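PDB 5EWY: putative ADP-Ribosyltransferase Scabin from Streptomyces scabiei 87.22, which probably transfers ADP-ribose from NAD+ to DNA as a mono-ADP-ribosyltransferase toxin. Local coordinates for residues 73-78 with 118-123; 99-104 with 112-117; 131-136 with 175-180. All blocks are in the same frame, centred on the assembly; numbering follows the deposited sequence.

Overall arrangement
From the N terminus, the chain runs through 73-78, which leads into strand 75-79, an outermost strand of the four-stranded antiparallel sheet, and returns at 118-123 to close contact 1, where that sheet meets the end of strand 115-119 from the three-stranded sheet. Nested inside this loop, contact 2 joins the approach to helix 103-108 (99-104) to the start of strand 115-119 (112-117). Contact 3 follows in series, pairing 131-136 with 175-180 inside the four-stranded sheet. Contacts 1 and 3 share that sheet through neighbouring strands 75-79 and 133-137, whereas contacts 2 and 3 do not touch. Contacts 1 and 2 both reach the bound inhibitor.

Contact 1. Residues 73-78 with 118-123; sequences GTLYRS and TTYDHD. With 5TQ (4-(8-fluoranyl-6-oxidanylidene-1,3,4,5-tetrahydrobenzo[c][1,6]naphthyridin-2-yl)butanoic acid), chain B.
The ring of Tyr-76 lies against the turn that carries His-122, whose CA sits 3.5 Å from the centroid of the Tyr-76 ring, almost straight over its face. The imidazole of His-122 then presents its edge to the face of the Tyr-76 ring in an offset edge-to-face stack, planes at 84°; with chi1 at 173° its CG swings opposite the backbone N and runs on across the phenol. ND1 of His-122 donates to OD1 of Asp-123 at 2.8 Å, which limits rotation of the imidazole. Two turns shape this loop: Thr-119 OG1, also hydrogen-bonded to Gln-158 O, accepts from Asp-121 N (an ST turn), while Asp-121 OD1 accepts from Asp-123 N (an Asx turn). Before this loop in the chain, Thr-119 pairs with Tyr-76 in a single antiparallel hydrogen-bonded bridge, with Tyr-76 N to Thr-119 O 2.9 Å and Thr-119 N to Tyr-76 O 2.8 Å. Leu-75 lies alongside Tyr-120, its CD2 3.6 Å from Tyr-120 CD1. At the far end, the extended chain of Arg-77 brings NH1 2.8 Å from inhibitor O22, and the backbone of Ser-78 grips the lactam twice: its N donates to O19 and its O accepts from N10. Thr-118 OG1 bonds to Val-161 O in strand 160-164, and Arg-77 pairs by its backbone with Tyr-135 in strand 133-137, which places the contact where the two sheets meet.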
loop_
_atom_site.group_PDB
_atom_site.type_symbol
_atom_site.label_atom_id
_atom_site.label_comp_id
_atom_site.label_asym_id
_atom_site.label_seq_id
_atom_site.Cartn_x
_atom_site.Cartn_y
_atom_site.Cartn_z
ATOM N N GLY A 73 -1.596 10.997 -3.910
ATOM C CA GLY A 73 -1.936 10.382 -5.163
ATOM C C GLY A 73 -2.326 8.932 -4.970
ATOM O O GLY A 73 -2.099 8.327 -3.920
ATOM N N THR A 74 -2.940 8.381 -6.008
ATOM C CA THR A 74 -3.313 6.981 -6.008
ATOM C C THR A 74 -2.061 6.121 -5.869
ATOM O O THR A 74 -1.036 6.393 -6.505
ATOM C CB THR A 74 -4.014 6.632 -7.311
ATOM O OG1 THR A 74 -5.129 7.499 -7.503
ATOM C CG2 THR A 74 -4.519 5.181 -7.304
ATOM N N LEU A 75 -2.150 5.117 -4.997
ATOM C CA LEU A 75 -1.144 4.085 -4.821
ATOM C C LEU A 75 -1.739 2.766 -5.286
ATOM O O LEU A 75 -2.945 2.649 -5.516
ATOM C CB LEU A 75 -0.697 3.994 -3.360
ATOM C CG LEU A 75 -0.083 5.261 -2.749
ATOM C CD1 LEU A 75 0.166 5.062 -1.260
ATOM C CD2 LEU A 75 1.179 5.682 -3.447
ATOM N N TYR A 76 -0.868 1.768 -5.393
ATOM C CA TYR A 76 -1.265 0.491 -5.965
ATOM C C TYR A 76 -0.710 -0.651 -5.133
ATOM O O TYR A 76 0.306 -0.514 -4.464
ATOM C CB TYR A 76 -0.808 0.349 -7.444
ATOM C CG TYR A 76 -1.154 1.587 -8.218
ATOM C CD1 TYR A 76 -0.288 2.672 -8.237
ATOM C CD2 TYR A 76 -2.359 1.698 -8.866
ATOM C CE1 TYR A 76 -0.643 3.853 -8.885
ATOM C CE2 TYR A 76 -2.714 2.876 -9.525
ATOM C CZ TYR A 76 -1.823 3.897 -9.535
ATOM O OH TYR A 76 -2.196 5.067 -10.159
ATOM N N ARG A 77 -1.420 -1.766 -5.168
ATOM C CA ARG A 77 -0.930 -2.986 -4.546
ATOM C C ARG A 77 -1.341 -4.174 -5.404
ATOM O O ARG A 77 -2.542 -4.387 -5.621
ATOM C CB ARG A 77 -1.479 -3.148 -3.127
ATOM C CG ARG A 77 -1.040 -4.469 -2.512
ATOM C CD ARG A 77 -1.447 -4.596 -1.046
ATOM N NE ARG A 77 -1.294 -5.990 -0.609
ATOM C CZ ARG A 77 -0.163 -6.550 -0.202
ATOM N NH1 ARG A 77 -0.155 -7.837 0.127
ATOM N NH2 ARG A 77 0.955 -5.854 -0.074
ATOM N N SER A 78 -0.347 -4.949 -5.855
ATOM C CA SER A 78 -0.569 -6.247 -6.485
ATOM C C SER A 78 -0.835 -7.250 -5.364
ATOM O O SER A 78 -0.086 -7.297 -4.396
ATOM C CB SER A 78 0.707 -6.615 -7.265
ATOM O OG SER A 78 0.563 -7.886 -7.841
ATOM N N THR A 118 2.648 -1.124 -0.595
ATOM C CA THR A 118 2.000 -0.530 -1.759
ATOM C C THR A 118 3.100 0.131 -2.566
ATOM O O THR A 118 4.248 0.231 -2.132
ATOM C CB THR A 118 0.938 0.514 -1.370
ATOM O OG1 THR A 118 1.571 1.691 -0.851
ATOM C CG2 THR A 118 -0.060 -0.068 -0.327
ATOM N N THR A 119 2.732 0.652 -3.734
ATOM C CA THR A 119 3.703 1.307 -4.593
ATOM C C THR A 119 3.115 2.559 -5.226
ATOM O O THR A 119 1.927 2.628 -5.520
ATOM C CB THR A 119 4.205 0.332 -5.698
ATOM O OG1 THR A 119 5.104 0.996 -6.574
ATOM C CG2 THR A 119 3.068 -0.254 -6.483
ATOM N N TYR A 120 4.014 3.487 -5.545
ATOM C CA TYR A 120 3.658 4.626 -6.367
ATOM C C TYR A 120 3.469 4.252 -7.832
ATOM O O TYR A 120 2.926 5.055 -8.601
ATOM C CB TYR A 120 4.782 5.665 -6.306
ATOM C CG TYR A 120 4.984 6.396 -5.000
ATOM C CD1 TYR A 120 4.098 7.373 -4.587
ATOM C CD2 TYR A 120 6.137 6.199 -4.241
ATOM C CE1 TYR A 120 4.306 8.094 -3.426
ATOM C CE2 TYR A 120 6.342 6.912 -3.062
ATOM C CZ TYR A 120 5.430 7.874 -2.684
ATOM O OH TYR A 120 5.613 8.606 -1.531
ATOM N N ASP A 121 3.905 3.064 -8.247
ATOM C CA ASP A 121 3.981 2.669 -9.657
ATOM C C ASP A 121 2.772 1.822 -10.043
ATOM O O ASP A 121 2.667 0.641 -9.648
ATOM C CB ASP A 121 5.278 1.885 -9.855
ATOM C CG ASP A 121 5.512 1.463 -11.280
ATOM O OD1 ASP A 121 4.703 1.775 -12.167
ATOM O OD2 ASP A 121 6.560 0.783 -11.501
ATOM N N HIS A 122 1.881 2.411 -10.844
ATOM C CA HIS A 122 0.722 1.705 -11.366
ATOM C C HIS A 122 1.083 0.367 -11.996
ATOM O O HIS A 122 0.278 -0.579 -11.938
ATOM C CB HIS A 122 0.019 2.601 -12.380
ATOM C CG HIS A 122 -1.093 1.907 -13.103
ATOM N ND1 HIS A 122 -0.890 1.164 -14.245
ATOM C CD2 HIS A 122 -2.407 1.773 -12.798
ATOM C CE1 HIS A 122 -2.029 0.622 -14.625
ATOM N NE2 HIS A 122 -2.970 0.973 -13.768
ATOM N N ASP A 123 2.232 0.299 -12.648
ATOM C CA ASP A 123 2.629 -0.854 -13.461
ATOM C C ASP A 123 3.440 -1.914 -12.715
ATOM O O ASP A 123 3.884 -2.877 -13.344
ATOM C CB ASP A 123 3.429 -0.390 -14.679
ATOM C CG ASP A 123 2.626 0.472 -15.594
ATOM O OD1 ASP A 123 1.399 0.314 -15.677
ATOM O OD2 ASP A 123 3.255 1.336 -16.213
HETATM N N12 5TQ B . 4.314 -9.067 -1.469
HETATM C C13 5TQ B . 3.146 -9.384 -2.029
HETATM C C15 5TQ B . 5.064 -10.086 -0.668
HETATM C C17 5TQ B . 3.817 -10.635 1.480
HETATM C C01 5TQ B . 4.622 -3.379 -3.774
HETATM C C02 5TQ B . 5.862 -3.017 -3.264
HETATM C C03 5TQ B . 6.604 -3.903 -2.491
HETATM C C04 5TQ B . 6.088 -5.160 -2.205
HETATM C C05 5TQ B . 4.842 -5.562 -2.726
HETATM C C06 5TQ B . 4.108 -4.647 -3.501
HETATM C C07 5TQ B . 2.824 -5.051 -4.060
HETATM C C08 5TQ B . 4.285 -6.865 -2.451
HETATM C C09 5TQ B . 3.017 -7.166 -3.025
HETATM N N10 5TQ B . 2.330 -6.270 -3.775
HETATM C C11 5TQ B . 4.902 -7.870 -1.694
HETATM C C14 5TQ B . 2.449 -8.476 -2.757
HETATM C C16 5TQ B . 4.229 -11.103 0.099
HETATM C C18 5TQ B . 2.541 -9.820 1.428
HETATM O O19 5TQ B . 2.154 -4.254 -4.768
HETATM F F20 5TQ B . 6.349 -1.806 -3.539
HETATM O O21 5TQ B . 1.635 -10.046 2.273
HETATM O O22 5TQ B . 2.405 -8.946 0.553
#

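Contact 2. Residues 99-104 with 112-117; sequences GQYDIE and PSPYVS. With 5TQ (4-(8-fluoranyl-6-oxidanylidene-1,3,4,5-tetrahydrobenzo[c][1,6]naphthyridin-2-yl)butanoic acid), chain B.
Pro-114 lays its ring on the phenol of Tyr-101, with CG 3.5 Å from the centroid of the Tyr-101 ring and only 3° off its normal. This is a CH-pi contact over the middle of a face, and it forms the tight, buried half of the interface. Next to it Tyr-115 sends its hydroxyl to the backbone: OH donates to Tyr-101 O at 2.6 Å, the donor tilted 27° from the carbonyl plane. The side chain reaches that carbonyl because its CG stands opposite the carbonyl carbon (chi1 -56°), and CG1 of Ile-103 packs 3.9 Å from Tyr-115 CZ, the two side chains crossing at about a right angle. The phenol of Tyr-101 is itself held by Val-96 O, to which its OH is hydrogen-bonded.

Toward Pro-112, which is exposed, side-chain packing gives way to backbone contact. Gln-100 N donates to Pro-112 O at 2.8 Å, on a lone pair in the carbonyl plane, and Gly-99 CA comes within 4.0 Å of Ser-113 CA, an approach that suits a residue without a side chain. Gln-100 bends at chi2 and leads its amide away from the other segment, so that OE1 accepts from Asp-102 N and NE2 reaches Gln-111 OE1.

Local bonds shape both backbones: Asp-102 is the N-cap of helix 103-108, its OD2 accepting from Ser-105 N, and an ST turn at Ser-113 leads into strand 115-119. Farther along, Ser-117 lays CB 3.4 Å from inhibitor C04 and bonds through OG to Tyr-106 OH and Glu-160 OE2. Ser-117, Thr-118 and Thr-119, a Ser-Thr-Thr version of the STS strand motif, are with Arg-77, Gln-158 and Glu-160 consistent with the R-STS-QxE pattern of the family's NAD+ pocket.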
loop_
_atom_site.group_PDB
_atom_site.type_symbol
_atom_site.label_atom_id
_atom_site.label_comp_id
_atom_site.label_asym_id
_atom_site.label_seq_id
_atom_site.Cartn_x
_atom_site.Cartn_y
_atom_site.Cartn_z
ATOM N N GLY A 99 5.871 -9.065 14.305
ATOM C CA GLY A 99 6.436 -8.989 12.979
ATOM C C GLY A 99 7.685 -8.120 12.931
ATOM O O GLY A 99 8.104 -7.492 13.905
ATOM N N GLN A 100 8.276 -8.083 11.740
ATOM C CA GLN A 100 9.521 -7.363 11.485
ATOM C C GLN A 100 9.212 -5.878 11.301
ATOM O O GLN A 100 8.743 -5.465 10.242
ATOM C CB GLN A 100 10.159 -7.931 10.216
ATOM C CG GLN A 100 11.447 -7.258 9.780
ATOM C CD GLN A 100 12.482 -7.264 10.875
ATOM O OE1 GLN A 100 12.640 -6.297 11.622
ATOM N NE2 GLN A 100 13.175 -8.384 11.011
ATOM N N TYR A 101 9.521 -5.073 12.319
ATOM C CA TYR A 101 9.326 -3.631 12.237
ATOM C C TYR A 101 10.457 -2.918 11.513
ATOM O O TYR A 101 10.305 -1.744 11.170
ATOM C CB TYR A 101 9.167 -3.032 13.642
ATOM C CG TYR A 101 7.737 -3.007 14.121
ATOM C CD1 TYR A 101 7.131 -4.150 14.609
ATOM C CD2 TYR A 101 6.985 -1.843 14.060
ATOM C CE1 TYR A 101 5.817 -4.133 15.048
ATOM C CE2 TYR A 101 5.673 -1.818 14.493
ATOM C CZ TYR A 101 5.094 -2.967 14.982
ATOM O OH TYR A 101 3.788 -2.963 15.421
ATOM N N ASP A 102 11.589 -3.576 11.269
ATOM C CA ASP A 102 12.660 -2.912 10.536
ATOM C C ASP A 102 12.356 -2.931 9.044
ATOM O O ASP A 102 12.192 -3.999 8.443
ATOM C CB ASP A 102 14.029 -3.521 10.792
ATOM C CG ASP A 102 15.118 -2.731 10.097
ATOM O OD1 ASP A 102 15.439 -1.619 10.578
ATOM O OD2 ASP A 102 15.625 -3.195 9.057
ATOM N N ILE A 103 12.300 -1.742 8.449
ATOM C CA ILE A 103 11.834 -1.619 7.072
ATOM C C ILE A 103 12.821 -2.246 6.104
ATOM O O ILE A 103 12.427 -2.958 5.171
ATOM C CB ILE A 103 11.561 -0.147 6.746
ATOM C CG1 ILE A 103 10.267 0.284 7.443
ATOM C CG2 ILE A 103 11.451 0.067 5.228
ATOM C CD1 ILE A 103 10.197 1.715 7.686
ATOM N N GLU A 104 14.117 -1.969 6.285
ATOM C CA GLU A 104 15.117 -2.540 5.391
ATOM C C GLU A 104 15.066 -4.064 5.425
ATOM O O GLU A 104 15.138 -4.719 4.378
ATOM C CB GLU A 104 16.505 -2.031 5.791
ATOM C CG GLU A 104 17.546 -2.147 4.712
ATOM C CD GLU A 104 18.920 -1.702 5.165
ATOM O OE1 GLU A 104 19.136 -1.417 6.379
ATOM O OE2 GLU A 104 19.811 -1.645 4.292
ATOM N N PRO A 112 7.064 -11.948 7.995
ATOM C CA PRO A 112 5.824 -11.337 8.488
ATOM C C PRO A 112 6.129 -10.021 9.180
ATOM O O PRO A 112 7.075 -9.921 9.962
ATOM C CB PRO A 112 5.281 -12.366 9.479
ATOM C CG PRO A 112 5.871 -13.658 9.047
ATOM C CD PRO A 112 7.238 -13.317 8.505
ATOM N N SER A 113 5.305 -9.018 8.897
ATOM C CA SER A 113 5.593 -7.659 9.333
ATOM C C SER A 113 4.309 -6.935 9.709
ATOM O O SER A 113 3.205 -7.428 9.433
ATOM C CB SER A 113 6.308 -6.921 8.210
ATOM O OG SER A 113 5.369 -6.287 7.353
ATOM N N PRO A 114 4.423 -5.771 10.357
ATOM C CA PRO A 114 3.251 -4.928 10.624
ATOM C C PRO A 114 2.828 -4.091 9.435
ATOM O O PRO A 114 1.904 -3.277 9.574
ATOM C CB PRO A 114 3.761 -4.015 11.748
ATOM C CG PRO A 114 5.195 -3.854 11.428
ATOM C CD PRO A 114 5.644 -5.206 10.960
ATOM N N TYR A 115 3.505 -4.227 8.307
ATOM C CA TYR A 115 3.326 -3.340 7.164
ATOM C C TYR A 115 2.518 -4.008 6.061
ATOM O O TYR A 115 2.608 -5.219 5.836
ATOM C CB TYR A 115 4.693 -2.952 6.577
ATOM C CG TYR A 115 5.615 -2.333 7.580
ATOM C CD1 TYR A 115 5.360 -1.061 8.081
ATOM C CD2 TYR A 115 6.739 -3.006 8.042
ATOM C CE1 TYR A 115 6.190 -0.488 9.028
ATOM C CE2 TYR A 115 7.578 -2.433 8.963
ATOM C CZ TYR A 115 7.299 -1.176 9.457
ATOM O OH TYR A 115 8.130 -0.612 10.384
ATOM N N VAL A 116 1.736 -3.200 5.349
ATOM C CA VAL A 116 1.193 -3.591 4.057
ATOM C C VAL A 116 1.914 -2.778 2.994
ATOM O O VAL A 116 1.880 -1.540 3.030
ATOM C CB VAL A 116 -0.326 -3.390 3.976
ATOM C CG1 VAL A 116 -0.824 -3.640 2.561
ATOM C CG2 VAL A 116 -1.036 -4.332 4.949
ATOM N N SER A 117 2.524 -3.466 2.038
ATOM C CA SER A 117 3.286 -2.811 0.986
ATOM C C SER A 117 2.370 -2.333 -0.119
ATOM O O SER A 117 1.464 -3.040 -0.556
ATOM C CB SER A 117 4.279 -3.774 0.361
ATOM O OG SER A 117 5.265 -4.143 1.318
HETATM N N12 5TQ B . 4.314 -9.067 -1.469
HETATM C C13 5TQ B . 3.146 -9.384 -2.029
HETATM C C15 5TQ B . 5.064 -10.086 -0.668
HETATM C C17 5TQ B . 3.817 -10.635 1.480
HETATM C C01 5TQ B . 4.622 -3.379 -3.774
HETATM C C02 5TQ B . 5.862 -3.017 -3.264
HETATM C C03 5TQ B . 6.604 -3.903 -2.491
HETATM C C04 5TQ B . 6.088 -5.160 -2.205
HETATM C C05 5TQ B . 4.842 -5.562 -2.726
HETATM C C06 5TQ B . 4.108 -4.647 -3.501
HETATM C C07 5TQ B . 2.824 -5.051 -4.060
HETATM C C08 5TQ B . 4.285 -6.865 -2.451
HETATM C C09 5TQ B . 3.017 -7.166 -3.025
HETATM N N10 5TQ B . 2.330 -6.270 -3.775
HETATM C C11 5TQ B . 4.902 -7.870 -1.694
HETATM C C14 5TQ B . 2.449 -8.476 -2.757
HETATM C C16 5TQ B . 4.229 -11.103 0.099
HETATM C C18 5TQ B . 2.541 -9.820 1.428
HETATM O O19 5TQ B . 2.154 -4.254 -4.768
HETATM F F20 5TQ B . 6.349 -1.806 -3.539
HETATM O O21 5TQ B . 1.635 -10.046 2.273
HETATM O O22 5TQ B . 2.405 -8.946 0.553
#

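Contact 3. Residues 131-136 with 175-180; sequences SGYNYY and VCPVDK
Val-175 CG2 sits over the centre of the Tyr-135 ring, 3.4 Å from its centroid, in a CH-pi contact. The same methyl touches Tyr-133 CB at 3.5 Å and so lies between two tyrosines on one face of the sheet; with CG1 set between backbone N and carbonyl carbon (chi1 68°), CG2 is left opposite the backbone N. Tyr-133 also meets Pro-177 obliquely, its CE1 4.1 Å from Pro-177 CB. On the other face, Cys-176 SG lies 3.9 Å from Tyr-136 CE1 as an oblique sulfur-aromatic contact.

The backbone sets these neighbours in register. Asn-134 and Cys-176 form the hydrogen-bonded pair, with Asn-134 N to Cys-176 O at 2.8 Å and nearly straight (177°), and Cys-176 N returning to Asn-134 O; Tyr-133 with Pro-177 and Tyr-135 with Val-175 are the non-hydrogen-bonded pairs beside it. Val-178 N adds a bond to Gly-132 O, 2.9 Å long, and beyond it one water donates to both Ser-131 O and Val-178 O.

A second shell fixes the polar ends. Tyr-135 OH bonds to Arg-81 O, while Glu-185 OE2 is hydrogen-bonded to both Tyr-136 OH and Asn-134 ND2, and Tyr-136 OH also to His-122 NE2. The disulfide from Cys-176 to Cys-190 ties strand 172-179 to its neighbour 184-192. Together these form the interior of an antiparallel sheet, strands 133-137 and 172-179 being its two central members, in a domain of the ADP-ribosyl clan.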
loop_
_atom_site.group_PDB
_atom_site.type_symbol
_atom_site.label_atom_id
_atom_site.label_comp_id
_atom_site.label_asym_id
_atom_site.label_seq_id
_atom_site.Cartn_x
_atom_site.Cartn_y
_atom_site.Cartn_z
ATOM N N SER A 131 0.155 -12.561 -9.475
ATOM C CA SER A 131 -0.605 -11.727 -8.543
ATOM C C SER A 131 -1.770 -11.401 -9.446
ATOM O O SER A 131 -1.604 -10.796 -10.437
ATOM C CB SER A 131 0.113 -10.476 -8.039
ATOM O OG SER A 131 -0.358 -10.014 -6.769
ATOM N N GLY A 132 -2.923 -11.876 -9.139
ATOM C CA GLY A 132 -4.073 -11.745 -9.952
ATOM C C GLY A 132 -4.775 -10.427 -9.993
ATOM O O GLY A 132 -5.598 -10.295 -10.828
ATOM N N TYR A 133 -4.449 -9.503 -9.093
ATOM C CA TYR A 133 -5.114 -8.245 -9.075
ATOM C C TYR A 133 -4.197 -7.061 -8.827
ATOM O O TYR A 133 -3.249 -7.162 -8.149
ATOM C CB TYR A 133 -6.122 -8.285 -7.920
ATOM C CG TYR A 133 -7.161 -9.383 -8.014
ATOM C CD1 TYR A 133 -8.289 -9.213 -8.726
ATOM C CD2 TYR A 133 -6.975 -10.580 -7.394
ATOM C CE1 TYR A 133 -9.214 -10.215 -8.835
ATOM C CE2 TYR A 133 -7.890 -11.570 -7.516
ATOM C CZ TYR A 133 -9.006 -11.369 -8.223
ATOM O OH TYR A 133 -9.935 -12.343 -8.337
ATOM N N ASN A 134 -4.573 -5.941 -9.415
ATOM C CA ASN A 134 -3.928 -4.655 -9.155
ATOM C C ASN A 134 -4.953 -3.788 -8.419
ATOM O O ASN A 134 -5.929 -3.332 -9.017
ATOM C CB ASN A 134 -3.483 -4.022 -10.477
ATOM C CG ASN A 134 -2.483 -2.909 -10.287
ATOM O OD1 ASN A 134 -1.639 -2.943 -9.368
ATOM N ND2 ASN A 134 -2.561 -1.888 -11.156
ATOM N N TYR A 135 -4.739 -3.558 -7.130
ATOM C CA TYR A 135 -5.602 -2.707 -6.310
ATOM C C TYR A 135 -5.159 -1.255 -6.363
ATOM O O TYR A 135 -3.964 -0.949 -6.450
ATOM C CB TYR A 135 -5.599 -3.189 -4.863
ATOM C CG TYR A 135 -6.355 -4.487 -4.665
ATOM C CD1 TYR A 135 -5.726 -5.716 -4.781
ATOM C CD2 TYR A 135 -7.690 -4.479 -4.336
ATOM C CE1 TYR A 135 -6.426 -6.902 -4.602
ATOM C CE2 TYR A 135 -8.403 -5.627 -4.164
ATOM C CZ TYR A 135 -7.769 -6.854 -4.283
ATOM O OH TYR A 135 -8.533 -7.974 -4.103
ATOM N N TYR A 136 -6.163 -0.372 -6.356
ATOM C CA TYR A 136 -6.017 1.074 -6.426
ATOM C C TYR A 136 -6.403 1.631 -5.062
ATOM O O TYR A 136 -7.459 1.286 -4.529
ATOM C CB TYR A 136 -6.964 1.639 -7.500
ATOM C CG TYR A 136 -6.610 1.295 -8.924
ATOM C CD1 TYR A 136 -6.427 -0.031 -9.330
ATOM C CD2 TYR A 136 -6.412 2.268 -9.859
ATOM C CE1 TYR A 136 -6.110 -0.334 -10.618
ATOM C CE2 TYR A 136 -6.049 1.963 -11.155
ATOM C CZ TYR A 136 -5.880 0.642 -11.525
ATOM O OH TYR A 136 -5.558 0.376 -12.819
ATOM N N VAL A 175 -10.251 -2.276 -7.848
ATOM C CA VAL A 175 -9.289 -3.280 -8.277
ATOM C C VAL A 175 -9.491 -3.560 -9.752
ATOM O O VAL A 175 -10.602 -3.481 -10.271
ATOM C CB VAL A 175 -9.464 -4.567 -7.433
ATOM C CG1 VAL A 175 -10.811 -5.269 -7.748
ATOM C CG2 VAL A 175 -8.314 -5.569 -7.653
ATOM N N CYS A 176 -8.415 -3.973 -10.418
ATOM C CA CYS A 176 -8.507 -4.532 -11.754
ATOM C C CYS A 176 -7.826 -5.901 -11.768
ATOM O O CYS A 176 -6.657 -6.013 -11.342
ATOM C CB CYS A 176 -7.834 -3.624 -12.807
ATOM S SG CYS A 176 -8.629 -2.023 -13.034
ATOM N N PRO A 177 -8.485 -6.934 -12.268
ATOM C CA PRO A 177 -7.809 -8.229 -12.415
ATOM C C PRO A 177 -6.754 -8.157 -13.508
ATOM O O PRO A 177 -6.835 -7.346 -14.439
ATOM C CB PRO A 177 -8.935 -9.180 -12.819
ATOM C CG PRO A 177 -10.178 -8.444 -12.692
ATOM C CD PRO A 177 -9.866 -6.987 -12.771
ATOM N N VAL A 178 -5.781 -9.052 -13.400
ATOM C CA VAL A 178 -4.605 -9.059 -14.267
ATOM C C VAL A 178 -4.628 -10.320 -15.106
ATOM O O VAL A 178 -4.744 -11.437 -14.573
ATOM C CB VAL A 178 -3.303 -8.955 -13.455
ATOM C CG1 VAL A 178 -2.085 -9.091 -14.380
ATOM C CG2 VAL A 178 -3.243 -7.640 -12.706
ATOM N N ASP A 179 -4.464 -10.156 -16.413
ATOM C CA ASP A 179 -4.299 -11.296 -17.297
ATOM C C ASP A 179 -2.874 -11.788 -17.168
ATOM O O ASP A 179 -1.934 -11.076 -17.523
ATOM C CB ASP A 179 -4.555 -10.902 -18.741
ATOM C CG ASP A 179 -4.355 -12.075 -19.677
ATOM O OD1 ASP A 179 -5.003 -13.122 -19.481
ATOM O OD2 ASP A 179 -3.475 -11.988 -20.545
ATOM N N LYS A 180 -2.712 -13.026 -16.722
ATOM C CA LYS A 180 -1.380 -13.523 -16.385
ATOM C C LYS A 180 -0.475 -13.619 -17.610
ATOM O O LYS A 180 0.711 -13.267 -17.536
ATOM C CB LYS A 180 -1.489 -14.877 -15.691
ATOM C CG LYS A 180 -0.188 -15.336 -15.085
ATOM C CD LYS A 180 -0.300 -16.734 -14.514
ATOM C CE LYS A 180 1.050 -17.216 -14.019
ATOM N NZ LYS A 180 2.055 -17.297 -15.115
HETATM O O HOH W 1 -2.528 -12.552 -12.915
#